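Local structure of quinone oxidoreductase (Thermus thermophilus, 1IZ0) at residues A[35-40]-A[287-292]; A[104-109]-A[295-300]; A[131-136]-A[194-199]. The protein binds NADPH and probably uses it to reduce quinones. One frame throughout, in Å; residues are numbered along the deposited sequence.

Contact 1: A[35-40]-A[287-292]; sequences VGLNFA and RALLDR
Leu-289 is the central residue of the contact, the forked end of its side chain set against Leu-37 and the backbone of Asn-38. Its methyl CD2 lies 3.8 Å from CB of Leu-37. The other methyl, CD1, is only slightly farther from the same CB at 3.9 Å, which leaves the root of the Leu-37 side chain touched by both prongs. CD1 also reaches the backbone just beyond, 3.6 Å from the carbonyl O of Asn-38. That touch is plain van der Waals packing, and no hydrogen bond joins the two segments.

A second, thinner touch lies nearer the surface. Phe-39 carries its CG opposite the backbone N (chi1 -173°), which swings the ring towards the later segment, and its CE2 comes to 4.1 Å from CD2 of Leu-290. The two side chains cross at about a right angle.

Behind this apolar layer, the Asn-38 side chain leaves on the far side, where OD1 accepts a hydrogen bond from Lys-297. Asn-38 is the N-cap residue of helix 39-46, but its side chain does not cap the helix; its backbone N donates instead to OD2 of Asp-41, half of a capping box. Phe-39 and Arg-292 both belong to the NADPH site; no cofactor is bound in this apo model, and the Arg-292 side chain is built only to CB.

The contact therefore sits at the cofactor cleft, on the GroES-like side. Strand 27-37 pairs antiparallel with strand 297-301, Leu-37 and Leu-289 both rest on Val-298 of that strand, and the chain at helix 282-288 brings Leu-289 in beside them.

Contact 2: A[104-109]-A[295-300]; sequences AAAFPV and TGKVVV
Ala-106 and Lys-297 press together hard enough that their methyl and methylene carbons are closer than normal van der Waals contact: CB of Ala-106 is 3.3 Å from CB of Lys-297. The next carbon out is little better off, with CG of Lys-297 at 3.5 Å from the same alanine methyl. From there the lysine chain bends at its second torsion (chi2 85°) and then runs extended over the Ala-106 backbone, its CE passing 3.8 Å from the carbonyl O of Ala-105. One flank of the turn is thus lined by the aliphatic part of a buried lysine.

This turn separates helix 101-105 from helix 108-120, and a backbone bond from Phe-107 N to Ala-104 O tightens its first half. The strand opposite, 297-301, belongs to the sheet of the GroES-like catalytic domain of medium-chain dehydrogenases, where it lies parallel to strand 273-278. The chain comes back to this domain at its C-terminal end after building the Rossmann domain.

Away from Ala-106 the fit slackens. Farther along strand 297-301, CB of Ala-105 stands 4.3 Å from CG1 of Val-299, and both residues also touch Ala-34. At the other end, the ammonium of Lys-297 has Val-109 beside it, with NZ 4.1 Å from CB, and no direct bond to the turn forms. A water fills in: it accepts from Lys-297 NZ at 2.9 Å and gives a weak bond to the carbonyl O of Ala-106. Besides its bond to Asn-38, NZ makes a salt bridge with Glu-62, while the other carboxylate oxygen of Glu-62 accepts from the backbone N of Val-109.

Contact 3: A[131-136]-A[194-199]; sequences VQAAAG and LEVRGK
Gln-132 reaches across to the bend that follows strand 190-195 and binds it through both ends of its amide. Its first torsion (chi1 -58°) sets CG beside the backbone N, and the extended chain beyond CG delivers OE1 to two successive backbone amides. Val-196 N donates to OE1 at 3.0 Å and Arg-197 N at 3.2 Å; both bonds are nearly straight, and both donors are tilted from the carbonyl plane. Two N-H groups on one oxygen fix which way round the amide sits.

That choice turns NE2 to Glu-195, where it donates to OE2 at 2.6 Å along a bent path. Amide and carboxylate planes stand 79° apart, and the nitrogen meets OE2 from above the carboxylate plane. The glutamate points away at its root, but a bend at its second torsion brings the acid back. Ser-204 also bonds OE2, while OE1 accepts from Gly-198 N at 2.8 Å.

Arg-197 crosses the glutamine at about a right angle, its CG 3.2 Å from OE1 of Gln-132 and its guanidinium plane 90° from the amide; bends at chi2 and chi3 shape the chain that reaches Tyr-177 in a cation-pi contact.

Nearer the strands a water takes the N-H of Gln-132 at 2.7 Å and donates to O of Leu-194.

Val-196 touches Ile-217, like Tyr-177 an NADPH-site residue. Strands 128-131 and 190-195, from which the segments come, are parallel neighbours in the Rossmann-fold sheet, flanked by strands 152-157 and 212-216, and Val-131 and Leu-194 both lie against Ala-142 of helix 137-148.

In the fold
Contacts 1 and 2 share one sheet in the catalytic domain, whereas contact 3 belongs to the parallel sheet of the Rossmann domain. Contact 2 is the buried one; contacts 1 and 3 are only partly buried and hold or adjoin residues of the NADPH site. Their chemistry differs accordingly: leucines and a phenylalanine in contact 1, a lysine stem packed on alanine in contact 2, and a glutamine amide gripped by backbone N-H groups and a carboxylate in contact 3. Asn-38 OD1, 2.6 Å from Lys-297 NZ, couples the first two. Contact 3 lies about 17 Å, centre to centre, from contact 2, yet a probable hydrogen bond from Gly-296 N to Ala-135 O links their segments across the domains.

Contact 1: A[35-40]-A[287-292]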
ATOM      1  N   VAL A  35      -9.127   3.379 -10.074  1.00 16.60           N
ATOM      2  CA  VAL A  35      -9.111   3.601  -8.640  1.00 16.41           C
ATOM      3  C   VAL A  35      -8.506   2.377  -7.979  1.00 16.47           C
ATOM      4  O   VAL A  35      -8.950   1.251  -8.215  1.00 18.22           O
ATOM      5  CB  VAL A  35     -10.544   3.808  -8.089  1.00 16.24           C
ATOM      6  CG1 VAL A  35     -10.481   4.193  -6.631  1.00 16.31           C
ATOM      7  CG2 VAL A  35     -11.268   4.882  -8.888  1.00 17.60           C
ATOM      8  N   GLY A  36      -7.481   2.586  -7.163  1.00 16.07           N
ATOM      9  CA  GLY A  36      -6.859   1.468  -6.483  1.00 17.33           C
ATOM     10  C   GLY A  36      -7.491   1.323  -5.112  1.00 18.71           C
ATOM     11  O   GLY A  36      -7.608   2.299  -4.384  1.00 19.04           O
ATOM     12  N   LEU A  37      -7.904   0.115  -4.756  1.00 19.56           N
ATOM     13  CA  LEU A  37      -8.527  -0.101  -3.459  1.00 20.35           C
ATOM     14  C   LEU A  37      -7.523  -0.608  -2.436  1.00 21.09           C
ATOM     15  O   LEU A  37      -6.562  -1.308  -2.777  1.00 21.16           O
ATOM     16  CB  LEU A  37      -9.692  -1.089  -3.587  1.00 19.20           C
ATOM     17  CG  LEU A  37     -10.831  -0.639  -4.513  1.00 20.10           C
ATOM     18  CD1 LEU A  37     -11.982  -1.634  -4.416  1.00 20.40           C
ATOM     19  CD2 LEU A  37     -11.310   0.749  -4.116  1.00 19.66           C
ATOM     20  N   ASN A  38      -7.755  -0.250  -1.178  1.00 18.53           N
ATOM     21  CA  ASN A  38      -6.869  -0.637  -0.088  1.00 21.71           C
ATOM     22  C   ASN A  38      -7.671  -1.246   1.056  1.00 21.84           C
ATOM     23  O   ASN A  38      -8.859  -0.971   1.205  1.00 20.84           O
ATOM     24  CB  ASN A  38      -6.129   0.598   0.428  1.00 22.13           C
ATOM     25  CG  ASN A  38      -5.363   1.310  -0.661  1.00 25.47           C
ATOM     26  OD1 ASN A  38      -4.270   0.887  -1.043  1.00 26.64           O
ATOM     27  ND2 ASN A  38      -5.942   2.391  -1.186  1.00 23.42           N
ATOM     28  N   PHE A  39      -7.021  -2.066   1.871  1.00 22.84           N
ATOM     29  CA  PHE A  39      -7.719  -2.665   2.997  1.00 23.96           C
ATOM     30  C   PHE A  39      -8.289  -1.508   3.815  1.00 24.64           C
ATOM     31  O   PHE A  39      -9.378  -1.604   4.392  1.00 23.98           O
ATOM     32  CB  PHE A  39      -6.755  -3.501   3.842  1.00 24.32           C
ATOM     33  CG  PHE A  39      -7.437  -4.295   4.924  1.00 26.56           C
ATOM     34  CD1 PHE A  39      -7.276  -3.954   6.263  1.00 26.82           C
ATOM     35  CD2 PHE A  39      -8.269  -5.366   4.598  1.00 27.29           C
ATOM     36  CE1 PHE A  39      -7.938  -4.669   7.269  1.00 28.60           C
ATOM     37  CE2 PHE A  39      -8.937  -6.087   5.589  1.00 28.66           C
ATOM     38  CZ  PHE A  39      -8.770  -5.738   6.929  1.00 27.92           C
ATOM     39  N   ALA A  40      -7.551  -0.400   3.829  1.00 24.20           N
ATOM     40  CA  ALA A  40      -7.962   0.794   4.554  1.00 24.23           C
ATOM     41  C   ALA A  40      -9.357   1.241   4.124  1.00 24.80           C
ATOM     42  O   ALA A  40     -10.136   1.735   4.941  1.00 24.37           O
ATOM     43  CB  ALA A  40      -6.956   1.921   4.318  1.00 23.08           C
ATOM     44  N   ARG A 287     -14.954  -6.811  -2.029  1.00 22.83           N
ATOM     45  CA  ARG A 287     -14.883  -8.155  -1.457  1.00 25.39           C
ATOM     46  C   ARG A 287     -13.542  -8.788  -1.818  1.00 25.22           C
ATOM     47  O   ARG A 287     -12.989  -9.569  -1.044  1.00 24.39           O
ATOM     48  CB  ARG A 287     -16.028  -9.039  -1.973  1.00 27.78           C
ATOM     49  CG  ARG A 287     -17.412  -8.685  -1.411  1.00 29.56           C
ATOM     50  CD  ARG A 287     -18.480  -9.709  -1.823  1.00 30.44           C
ATOM     51  NE  ARG A 287     -19.348  -9.228  -2.901  1.00 35.06           N
ATOM     52  CZ  ARG A 287     -19.358  -9.724  -4.135  1.00 35.47           C
ATOM     53  NH1 ARG A 287     -18.545 -10.725  -4.457  1.00 37.30           N
ATOM     54  NH2 ARG A 287     -20.176  -9.219  -5.050  1.00 35.10           N
ATOM     55  N   ALA A 288     -13.018  -8.443  -2.994  1.00 25.05           N
ATOM     56  CA  ALA A 288     -11.739  -8.975  -3.439  1.00 23.63           C
ATOM     57  C   ALA A 288     -10.631  -8.561  -2.475  1.00 25.61           C
ATOM     58  O   ALA A 288      -9.593  -9.218  -2.390  1.00 24.71           O
ATOM     59  CB  ALA A 288     -11.430  -8.482  -4.835  1.00 24.99           C
ATOM     60  N   LEU A 289     -10.851  -7.461  -1.758  1.00 26.23           N
ATOM     61  CA  LEU A 289      -9.882  -6.978  -0.783  1.00 27.96           C
ATOM     62  C   LEU A 289      -9.819  -7.979   0.362  1.00 29.71           C
ATOM     63  O   LEU A 289      -8.807  -8.088   1.051  1.00 30.32           O
ATOM     64  CB  LEU A 289     -10.308  -5.611  -0.231  1.00 27.36           C
ATOM     65  CG  LEU A 289     -10.249  -4.415  -1.185  1.00 27.97           C
ATOM     66  CD1 LEU A 289     -11.029  -3.239  -0.591  1.00 26.84           C
ATOM     67  CD2 LEU A 289      -8.788  -4.042  -1.444  1.00 25.74           C
ATOM     68  N   LEU A 290     -10.912  -8.711   0.558  1.00 32.90           N
ATOM     69  CA  LEU A 290     -10.997  -9.698   1.627  1.00 36.09           C
ATOM     70  C   LEU A 290     -10.581 -11.095   1.174  1.00 37.55           C
ATOM     71  O   LEU A 290     -10.340 -11.975   1.998  1.00 37.39           O
ATOM     72  CB  LEU A 290     -12.421  -9.736   2.183  1.00 37.36           C
ATOM     73  CG  LEU A 290     -13.009  -8.377   2.576  1.00 39.52           C
ATOM     74  CD1 LEU A 290     -14.369  -8.575   3.235  1.00 38.16           C
ATOM     75  CD2 LEU A 290     -12.062  -7.666   3.526  1.00 40.73           C
ATOM     76  N   ASP A 291     -10.502 -11.305  -0.134  1.00 39.31           N
ATOM     77  CA  ASP A 291     -10.102 -12.606  -0.647  1.00 41.65           C
ATOM     78  C   ASP A 291      -8.586 -12.756  -0.591  1.00 42.67           C
ATOM     79  O   ASP A 291      -7.869 -12.228  -1.439  1.00 42.81           O
ATOM     80  CB  ASP A 291     -10.591 -12.786  -2.086  1.00 42.98           C
ATOM     81  CG  ASP A 291      -9.978 -13.995  -2.757  1.00 44.29           C
ATOM     82  OD1 ASP A 291      -9.602 -14.947  -2.038  1.00 43.86           O
ATOM     83  OD2 ASP A 291      -9.881 -13.998  -4.005  1.00 46.23           O
ATOM     84  N   ARG A 292      -8.104 -13.475   0.416  1.00 42.87           N
ATOM     85  CA  ARG A 292      -6.674 -13.688   0.585  1.00 44.60           C
ATOM     86  C   ARG A 292      -6.069 -14.297  -0.678  1.00 44.90           C
ATOM     87  O   ARG A 292      -4.876 -14.138  -0.947  1.00 45.27           O
ATOM     88  CB  ARG A 292      -6.421 -14.602   1.791  1.00 45.31           C
TER

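Contact 2: A[104-109]-A[295-300]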
ATOM      1  N   ALA A 104      -0.616   2.440 -12.645  1.00 16.47           N
ATOM      2  CA  ALA A 104      -0.460   3.702 -11.919  1.00 18.75           C
ATOM      3  C   ALA A 104      -1.318   3.712 -10.652  1.00 17.88           C
ATOM      4  O   ALA A 104      -0.901   4.224  -9.614  1.00 21.38           O
ATOM      5  CB  ALA A 104      -0.846   4.890 -12.817  1.00 14.85           C
ATOM      6  N   ALA A 105      -2.512   3.136 -10.731  1.00 17.50           N
ATOM      7  CA  ALA A 105      -3.416   3.094  -9.579  1.00 17.33           C
ATOM      8  C   ALA A 105      -2.908   2.202  -8.448  1.00 17.57           C
ATOM      9  O   ALA A 105      -3.327   2.343  -7.298  1.00 18.52           O
ATOM     10  CB  ALA A 105      -4.796   2.618 -10.024  1.00 17.10           C
ATOM     11  N   ALA A 106      -2.001   1.289  -8.773  1.00 17.67           N
ATOM     12  CA  ALA A 106      -1.456   0.365  -7.786  1.00 18.37           C
ATOM     13  C   ALA A 106      -0.137   0.856  -7.200  1.00 18.70           C
ATOM     14  O   ALA A 106       0.518   0.132  -6.446  1.00 18.37           O
ATOM     15  CB  ALA A 106      -1.247  -0.999  -8.429  1.00 14.60           C
ATOM     16  N   PHE A 107       0.241   2.086  -7.523  1.00 18.35           N
ATOM     17  CA  PHE A 107       1.507   2.629  -7.051  1.00 19.53           C
ATOM     18  C   PHE A 107       1.580   3.497  -5.783  1.00 19.61           C
ATOM     19  O   PHE A 107       2.293   3.153  -4.840  1.00 20.50           O
ATOM     20  CB  PHE A 107       2.185   3.384  -8.207  1.00 21.51           C
ATOM     21  CG  PHE A 107       3.333   4.264  -7.778  1.00 21.02           C
ATOM     22  CD1 PHE A 107       3.152   5.629  -7.601  1.00 23.38           C
ATOM     23  CD2 PHE A 107       4.589   3.718  -7.532  1.00 23.86           C
ATOM     24  CE1 PHE A 107       4.208   6.446  -7.183  1.00 24.65           C
ATOM     25  CE2 PHE A 107       5.651   4.522  -7.114  1.00 24.47           C
ATOM     26  CZ  PHE A 107       5.459   5.890  -6.939  1.00 25.92           C
ATOM     27  N   PRO A 108       0.851   4.625  -5.741  1.00 20.20           N
ATOM     28  CA  PRO A 108       0.866   5.540  -4.586  1.00 20.57           C
ATOM     29  C   PRO A 108       0.958   4.970  -3.174  1.00 20.02           C
ATOM     30  O   PRO A 108       1.994   5.078  -2.506  1.00 19.75           O
ATOM     31  CB  PRO A 108      -0.395   6.378  -4.789  1.00 20.48           C
ATOM     32  CG  PRO A 108      -0.528   6.420  -6.276  1.00 21.05           C
ATOM     33  CD  PRO A 108      -0.242   4.984  -6.665  1.00 18.94           C
ATOM     34  N   VAL A 109      -0.127   4.382  -2.700  1.00 20.84           N
ATOM     35  CA  VAL A 109      -0.139   3.843  -1.343  1.00 20.29           C
ATOM     36  C   VAL A 109       0.919   2.781  -1.048  1.00 18.21           C
ATOM     37  O   VAL A 109       1.683   2.920  -0.097  1.00 19.53           O
ATOM     38  CB  VAL A 109      -1.521   3.268  -0.998  1.00 20.36           C
ATOM     39  CG1 VAL A 109      -1.494   2.643   0.394  1.00 21.37           C
ATOM     40  CG2 VAL A 109      -2.563   4.374  -1.076  1.00 21.99           C
ATOM     41  N   THR A 295      -3.926 -11.732  -5.701  1.00 33.63           N
ATOM     42  CA  THR A 295      -2.551 -11.254  -5.599  1.00 31.89           C
ATOM     43  C   THR A 295      -2.483  -9.876  -6.242  1.00 29.41           C
ATOM     44  O   THR A 295      -3.251  -9.565  -7.151  1.00 28.64           O
ATOM     45  CB  THR A 295      -1.545 -12.203  -6.308  1.00 32.03           C
ATOM     46  OG1 THR A 295      -1.931 -12.378  -7.675  1.00 32.46           O
ATOM     47  CG2 THR A 295      -1.501 -13.568  -5.613  1.00 31.23           C
ATOM     48  N   GLY A 296      -1.573  -9.042  -5.761  1.00 27.01           N
ATOM     49  CA  GLY A 296      -1.452  -7.717  -6.326  1.00 24.97           C
ATOM     50  C   GLY A 296      -2.547  -6.774  -5.867  1.00 23.23           C
ATOM     51  O   GLY A 296      -3.307  -7.079  -4.949  1.00 21.60           O
ATOM     52  N   LYS A 297      -2.628  -5.631  -6.539  1.00 21.24           N
ATOM     53  CA  LYS A 297      -3.585  -4.577  -6.231  1.00 21.36           C
ATOM     54  C   LYS A 297      -4.965  -4.763  -6.848  1.00 21.51           C
ATOM     55  O   LYS A 297      -5.080  -5.120  -8.022  1.00 21.78           O
ATOM     56  CB  LYS A 297      -3.030  -3.243  -6.730  1.00 20.47           C
ATOM     57  CG  LYS A 297      -3.810  -2.029  -6.281  1.00 17.48           C
ATOM     58  CD  LYS A 297      -3.339  -1.590  -4.902  1.00 19.44           C
ATOM     59  CE  LYS A 297      -3.841  -0.196  -4.566  1.00 20.75           C
ATOM     60  NZ  LYS A 297      -3.225   0.277  -3.300  1.00 23.51           N
ATOM     61  N   VAL A 298      -6.009  -4.497  -6.063  1.00 21.31           N
ATOM     62  CA  VAL A 298      -7.379  -4.580  -6.565  1.00 19.81           C
ATOM     63  C   VAL A 298      -7.641  -3.218  -7.181  1.00 19.26           C
ATOM     64  O   VAL A 298      -7.508  -2.197  -6.516  1.00 20.50           O
ATOM     65  CB  VAL A 298      -8.417  -4.807  -5.441  1.00 21.18           C
ATOM     66  CG1 VAL A 298      -9.826  -4.744  -6.030  1.00 18.33           C
ATOM     67  CG2 VAL A 298      -8.192  -6.160  -4.772  1.00 18.37           C
ATOM     68  N   VAL A 299      -8.014  -3.199  -8.451  1.00 20.45           N
ATOM     69  CA  VAL A 299      -8.252  -1.949  -9.145  1.00 18.96           C
ATOM     70  C   VAL A 299      -9.619  -1.870  -9.811  1.00 20.28           C
ATOM     71  O   VAL A 299     -10.090  -2.840 -10.398  1.00 19.26           O
ATOM     72  CB  VAL A 299      -7.176  -1.734 -10.238  1.00 20.11           C
ATOM     73  CG1 VAL A 299      -7.503  -0.488 -11.069  1.00 18.77           C
ATOM     74  CG2 VAL A 299      -5.798  -1.611  -9.593  1.00 17.49           C
ATOM     75  N   VAL A 300     -10.252  -0.705  -9.713  1.00 20.39           N
ATOM     76  CA  VAL A 300     -11.537  -0.478 -10.356  1.00 20.59           C
ATOM     77  C   VAL A 300     -11.235   0.406 -11.566  1.00 23.33           C
ATOM     78  O   VAL A 300     -10.616   1.468 -11.439  1.00 20.85           O
ATOM     79  CB  VAL A 300     -12.536   0.236  -9.421  1.00 20.54           C
ATOM     80  CG1 VAL A 300     -13.837   0.505 -10.162  1.00 18.20           C
ATOM     81  CG2 VAL A 300     -12.812  -0.639  -8.190  1.00 19.17           C
TER
HETATM   82  O   HOH W   1      -0.717   1.345  -4.133  1.00 20.55           O

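Contact 3: A[131-136]-A[194-199]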
ATOM      1  N   VAL A 131       9.458  -9.596   4.485  1.00 20.94           N
ATOM      2  CA  VAL A 131       8.260  -8.980   3.922  1.00 20.64           C
ATOM      3  C   VAL A 131       7.138 -10.012   3.991  1.00 22.50           C
ATOM      4  O   VAL A 131       7.271 -11.112   3.451  1.00 21.72           O
ATOM      5  CB  VAL A 131       8.459  -8.568   2.448  1.00 19.20           C
ATOM      6  CG1 VAL A 131       7.144  -8.024   1.873  1.00 17.38           C
ATOM      7  CG2 VAL A 131       9.554  -7.516   2.350  1.00 14.94           C
ATOM      8  N   GLN A 132       6.040  -9.662   4.656  1.00 21.61           N
ATOM      9  CA  GLN A 132       4.922 -10.586   4.791  1.00 23.10           C
ATOM     10  C   GLN A 132       3.884 -10.339   3.707  1.00 22.75           C
ATOM     11  O   GLN A 132       3.980  -9.356   2.967  1.00 21.70           O
ATOM     12  CB  GLN A 132       4.293 -10.438   6.177  1.00 24.27           C
ATOM     13  CG  GLN A 132       5.271 -10.677   7.314  1.00 24.97           C
ATOM     14  CD  GLN A 132       4.642 -10.438   8.669  1.00 27.47           C
ATOM     15  OE1 GLN A 132       3.805  -9.549   8.826  1.00 28.60           O
ATOM     16  NE2 GLN A 132       5.047 -11.224   9.661  1.00 27.97           N
ATOM     17  N   ALA A 133       2.896 -11.229   3.609  1.00 21.67           N
ATOM     18  CA  ALA A 133       1.860 -11.099   2.587  1.00 20.46           C
ATOM     19  C   ALA A 133       2.576 -10.611   1.331  1.00 19.90           C
ATOM     20  O   ALA A 133       2.097  -9.715   0.625  1.00 19.54           O
ATOM     21  CB  ALA A 133       0.802 -10.079   3.037  1.00 20.21           C
ATOM     22  N   ALA A 134       3.727 -11.224   1.064  1.00 18.50           N
ATOM     23  CA  ALA A 134       4.592 -10.852  -0.056  1.00 19.87           C
ATOM     24  C   ALA A 134       4.026 -10.959  -1.470  1.00 20.47           C
ATOM     25  O   ALA A 134       4.688 -10.559  -2.427  1.00 20.52           O
ATOM     26  CB  ALA A 134       5.895 -11.631   0.034  1.00 19.62           C
ATOM     27  N   ALA A 135       2.820 -11.497  -1.615  1.00 19.77           N
ATOM     28  CA  ALA A 135       2.213 -11.617  -2.939  1.00 19.99           C
ATOM     29  C   ALA A 135       1.071 -10.615  -3.076  1.00 20.66           C
ATOM     30  O   ALA A 135       0.355 -10.612  -4.073  1.00 20.49           O
ATOM     31  CB  ALA A 135       1.700 -13.038  -3.158  1.00 20.17           C
ATOM     32  N   GLY A 136       0.907  -9.765  -2.061  1.00 21.91           N
ATOM     33  CA  GLY A 136      -0.148  -8.767  -2.082  1.00 19.66           C
ATOM     34  C   GLY A 136       0.317  -7.431  -2.635  1.00 21.02           C
ATOM     35  O   GLY A 136       1.456  -7.300  -3.108  1.00 17.93           O
ATOM     36  N   LEU A 194       8.706  -6.053   8.215  1.00 18.17           N
ATOM     37  CA  LEU A 194       7.590  -5.182   7.857  1.00 19.45           C
ATOM     38  C   LEU A 194       6.376  -5.995   8.254  1.00 21.24           C
ATOM     39  O   LEU A 194       5.975  -6.914   7.547  1.00 18.53           O
ATOM     40  CB  LEU A 194       7.574  -4.884   6.352  1.00 18.41           C
ATOM     41  CG  LEU A 194       8.761  -4.077   5.805  1.00 20.40           C
ATOM     42  CD1 LEU A 194       8.564  -3.806   4.310  1.00 20.72           C
ATOM     43  CD2 LEU A 194       8.887  -2.763   6.558  1.00 18.30           C
ATOM     44  N   GLU A 195       5.819  -5.661   9.414  1.00 24.90           N
ATOM     45  CA  GLU A 195       4.673  -6.360   9.987  1.00 26.81           C
ATOM     46  C   GLU A 195       3.298  -5.914   9.521  1.00 27.50           C
ATOM     47  O   GLU A 195       2.893  -4.784   9.796  1.00 26.69           O
ATOM     48  CB  GLU A 195       4.713  -6.220  11.506  1.00 29.70           C
ATOM     49  CG  GLU A 195       5.235  -7.428  12.240  1.00 37.71           C
ATOM     50  CD  GLU A 195       4.301  -8.603  12.125  1.00 39.10           C
ATOM     51  OE1 GLU A 195       3.092  -8.426  12.384  1.00 42.29           O
ATOM     52  OE2 GLU A 195       4.776  -9.701  11.782  1.00 44.17           O
ATOM     53  N   VAL A 196       2.577  -6.803   8.841  1.00 27.62           N
ATOM     54  CA  VAL A 196       1.215  -6.502   8.386  1.00 29.78           C
ATOM     55  C   VAL A 196       0.240  -7.542   8.946  1.00 31.55           C
ATOM     56  O   VAL A 196      -0.966  -7.327   8.965  1.00 32.69           O
ATOM     57  CB  VAL A 196       1.102  -6.489   6.842  1.00 30.45           C
ATOM     58  CG1 VAL A 196       1.886  -5.311   6.279  1.00 28.09           C
ATOM     59  CG2 VAL A 196       1.621  -7.805   6.261  1.00 27.85           C
ATOM     60  N   ARG A 197       0.777  -8.667   9.409  1.00 34.94           N
ATOM     61  CA  ARG A 197      -0.032  -9.737   9.991  1.00 39.01           C
ATOM     62  C   ARG A 197      -0.568  -9.255  11.344  1.00 41.58           C
ATOM     63  O   ARG A 197      -1.759  -9.390  11.637  1.00 42.08           O
ATOM     64  CB  ARG A 197       0.822 -10.994  10.172  1.00 39.23           C
ATOM     65  CG  ARG A 197       1.361 -11.571   8.867  1.00 41.67           C
ATOM     66  CD  ARG A 197       0.452 -12.659   8.312  1.00 44.30           C
ATOM     67  NE  ARG A 197       0.582 -13.900   9.072  1.00 45.64           N
ATOM     68  CZ  ARG A 197      -0.249 -14.933   8.972  1.00 48.03           C
ATOM     69  NH1 ARG A 197      -1.287 -14.882   8.143  1.00 47.98           N
ATOM     70  NH2 ARG A 197      -0.046 -16.018   9.709  1.00 48.45           N
ATOM     71  N   GLY A 198       0.327  -8.704  12.163  1.00 43.29           N
ATOM     72  CA  GLY A 198      -0.055  -8.163  13.459  1.00 47.33           C
ATOM     73  C   GLY A 198      -0.464  -9.096  14.589  1.00 49.81           C
ATOM     74  O   GLY A 198      -0.552  -8.664  15.742  1.00 50.65           O
ATOM     75  N   LYS A 199      -0.714 -10.365  14.277  1.00 51.25           N
ATOM     76  CA  LYS A 199      -1.125 -11.332  15.295  1.00 52.28           C
ATOM     77  C   LYS A 199      -0.049 -11.552  16.360  1.00 52.48           C
ATOM     78  O   LYS A 199       0.078 -10.769  17.304  1.00 52.51           O
ATOM     79  CB  LYS A 199      -1.489 -12.664  14.633  1.00 53.41           C
TER
HETATM   80  O   HOH W   2       5.510  -7.058   4.758  1.00 21.68           O